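Local coordinates for protein phosphatidylinositol-specific phospholipase C1 (Streptomyces antibioticus, PDB 3H4X) that belongs to the calcium-dependent phosphoinositide phospholipase C family and folds as a single chain around a barrel of largely parallel strands, at residues D62-A67 with E129-F134. Numbering follows the deposited sequence.
With EOH (ethanol), chain H.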
loop_
_atom_site.group_PDB
_atom_site.type_symbol
_atom_site.label_atom_id
_atom_site.label_comp_id
_atom_site.label_asym_id
_atom_site.label_seq_id
_atom_site.Cartn_x
_atom_site.Cartn_y
_atom_site.Cartn_z
ATOM N N ASP A 62 5.308 -8.282 -0.250
ATOM C CA ASP A 62 4.556 -9.527 -0.077
ATOM C C ASP A 62 4.926 -10.160 1.261
ATOM O O ASP A 62 6.097 -10.473 1.492
ATOM C CB ASP A 62 4.874 -10.509 -1.207
ATOM C CG ASP A 62 4.352 -10.051 -2.556
ATOM O OD1 ASP A 62 3.304 -9.373 -2.604
ATOM O OD2 ASP A 62 4.984 -10.378 -3.578
ATOM N N LEU A 63 3.935 -10.338 2.134
ATOM C CA LEU A 63 4.148 -10.905 3.464
ATOM C C LEU A 63 3.422 -12.224 3.629
ATOM O O LEU A 63 2.347 -12.436 3.067
ATOM C CB LEU A 63 3.649 -9.963 4.557
ATOM C CG LEU A 63 4.342 -8.616 4.707
ATOM C CD1 LEU A 63 3.826 -7.920 5.959
ATOM C CD2 LEU A 63 5.858 -8.765 4.747
ATOM N N TRP A 64 4.003 -13.091 4.446
ATOM C CA TRP A 64 3.411 -14.385 4.764
ATOM C C TRP A 64 3.257 -14.519 6.274
ATOM O O TRP A 64 4.228 -14.347 7.015
ATOM C CB TRP A 64 4.286 -15.519 4.237
ATOM C CG TRP A 64 4.525 -15.463 2.766
ATOM C CD1 TRP A 64 5.343 -14.597 2.095
ATOM C CD2 TRP A 64 3.953 -16.322 1.776
ATOM N NE1 TRP A 64 5.305 -14.860 0.746
ATOM C CE2 TRP A 64 4.461 -15.917 0.525
ATOM C CE3 TRP A 64 3.058 -17.396 1.824
ATOM C CZ2 TRP A 64 4.106 -16.549 -0.664
ATOM C CZ3 TRP A 64 2.710 -18.021 0.642
ATOM C CH2 TRP A 64 3.230 -17.595 -0.584
ATOM N N SER A 65 2.043 -14.829 6.721
ATOM C CA SER A 65 1.748 -14.939 8.149
ATOM C C SER A 65 1.587 -16.375 8.623
ATOM O O SER A 65 1.602 -16.630 9.825
ATOM C CB SER A 65 0.450 -14.206 8.501
ATOM O OG SER A 65 0.378 -12.911 7.947
ATOM N N ASN A 66 1.386 -17.299 7.687
ATOM C CA ASN A 66 1.046 -18.675 8.045
ATOM C C ASN A 66 2.161 -19.681 7.780
ATOM O O ASN A 66 1.939 -20.895 7.804
ATOM C CB ASN A 66 -0.264 -19.094 7.377
ATOM C CG ASN A 66 -1.471 -18.482 8.052
ATOM O OD1 ASN A 66 -1.853 -18.891 9.150
ATOM N ND2 ASN A 66 -2.069 -17.481 7.413
ATOM N N ALA A 67 3.361 -19.177 7.525
ATOM C CA ALA A 67 4.531 -20.040 7.512
ATOM C C ALA A 67 4.811 -20.478 8.946
ATOM O O ALA A 67 4.258 -19.919 9.898
ATOM C CB ALA A 67 5.725 -19.317 6.923
ATOM N N GLU A 129 0.672 -6.924 0.372
ATOM C CA GLU A 129 -0.172 -8.057 0.038
ATOM C C GLU A 129 0.084 -9.146 1.062
ATOM O O GLU A 129 1.207 -9.649 1.185
ATOM C CB GLU A 129 0.106 -8.580 -1.374
ATOM C CG GLU A 129 -0.742 -9.809 -1.706
ATOM C CD GLU A 129 -0.532 -10.352 -3.111
ATOM O OE1 GLU A 129 -0.259 -9.561 -4.037
ATOM O OE2 GLU A 129 -0.668 -11.582 -3.294
ATOM N N MET A 130 -0.955 -9.501 1.810
ATOM C CA MET A 130 -0.864 -10.585 2.773
ATOM C C MET A 130 -1.093 -11.876 1.999
ATOM O O MET A 130 -2.233 -12.325 1.839
ATOM C CB MET A 130 -1.913 -10.412 3.871
ATOM C CG MET A 130 -1.784 -9.122 4.665
ATOM S SD MET A 130 -0.202 -8.952 5.508
ATOM C CE MET A 130 0.030 -10.641 6.050
ATOM N N LYS A 131 -0.005 -12.448 1.491
ATOM C CA LYS A 131 -0.078 -13.564 0.545
ATOM C C LYS A 131 -1.037 -14.648 1.007
ATOM O O LYS A 131 -1.862 -15.147 0.230
ATOM C CB LYS A 131 1.312 -14.175 0.329
ATOM C CG LYS A 131 2.316 -13.268 -0.353
ATOM C CD LYS A 131 1.834 -12.768 -1.695
ATOM C CE LYS A 131 1.630 -13.900 -2.671
ATOM N NZ LYS A 131 1.384 -13.366 -4.043
ATOM N N ASP A 132 -0.911 -15.010 2.278
ATOM C CA ASP A 132 -1.680 -16.096 2.864
ATOM C C ASP A 132 -2.603 -15.603 3.976
ATOM O O ASP A 132 -2.988 -16.370 4.861
ATOM C CB ASP A 132 -0.738 -17.186 3.393
ATOM C CG ASP A 132 0.260 -16.657 4.419
ATOM O OD1 ASP A 132 0.219 -15.448 4.733
ATOM O OD2 ASP A 132 1.088 -17.446 4.924
ATOM N N GLY A 133 -2.969 -14.325 3.920
ATOM C CA GLY A 133 -3.850 -13.730 4.921
ATOM C C GLY A 133 -3.180 -13.574 6.274
ATOM O O GLY A 133 -1.958 -13.667 6.387
ATOM N N PHE A 134 -3.987 -13.328 7.300
ATOM C CA PHE A 134 -3.482 -13.206 8.658
ATOM C C PHE A 134 -3.421 -14.559 9.357
ATOM O O PHE A 134 -3.922 -15.570 8.852
ATOM C CB PHE A 134 -4.353 -12.242 9.471
ATOM C CG PHE A 134 -4.110 -10.790 9.165
ATOM C CD1 PHE A 134 -2.970 -10.158 9.623
ATOM C CD2 PHE A 134 -5.026 -10.055 8.427
ATOM C CE1 PHE A 134 -2.743 -8.819 9.347
ATOM C CE2 PHE A 134 -4.803 -8.717 8.149
ATOM C CZ PHE A 134 -3.663 -8.102 8.608
HETATM C C1 EOH H . 1.818 -20.492 12.056
HETATM C C2 EOH H . 1.206 -20.422 13.450
HETATM O O EOH H . 3.126 -21.019 12.085
HETATM O O HOH W 1 4.018 -12.832 -4.629
HETATM O O HOH W 2 2.101 -10.282 -5.040
#
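K131 lies over one face of the W64 indole, its CB 3.6 Å from the centroid of the six-membered ring and 11° off the ring normal, a close CH-pi contact. Two bends (chi2 -57°, chi3 -63°) turn the lysine chain from the indole past D62 CG, 3.8 Å from K131 CD, to a salt bridge between NZ and OE2 of E129 (2.8 Å). One water probably joins K131 NZ to D62 OD2, and a second lies within bonding distance of D62 OD1 and E129 OE1, probably linking them; the lysine charge probably eases the proximity of the two carboxylates, which point the same way. D62 OD2 also bonds to Y40 OH. The strands pair in parallel, with bonds from L63 N to E129 O (3.0 Å) and from K131 N to L63 O.

Past the strand ends the type I turn M130–G133 presents the carboxylate of D132 to the other loop. Its OD1 takes the S65 N-H through the syn lone pair at 2.8 Å, whereas OD2 receives the N66 N-H (2.8 Å) from above the carboxylate plane. S65 OG donates to G133 O at 2.9 Å, in the carbonyl plane. Toward solvent the contact is looser: exposed N66 reaches F134 O through ND2 at 3.0 Å and D132 O only weakly. Strand 58-64 lies between 31-36 and 124-130, all parallel, and also pairs with the short antiparallel strand 73-74; 189-195 follows 124-130, with helix 209-222 packing against M130 and F134.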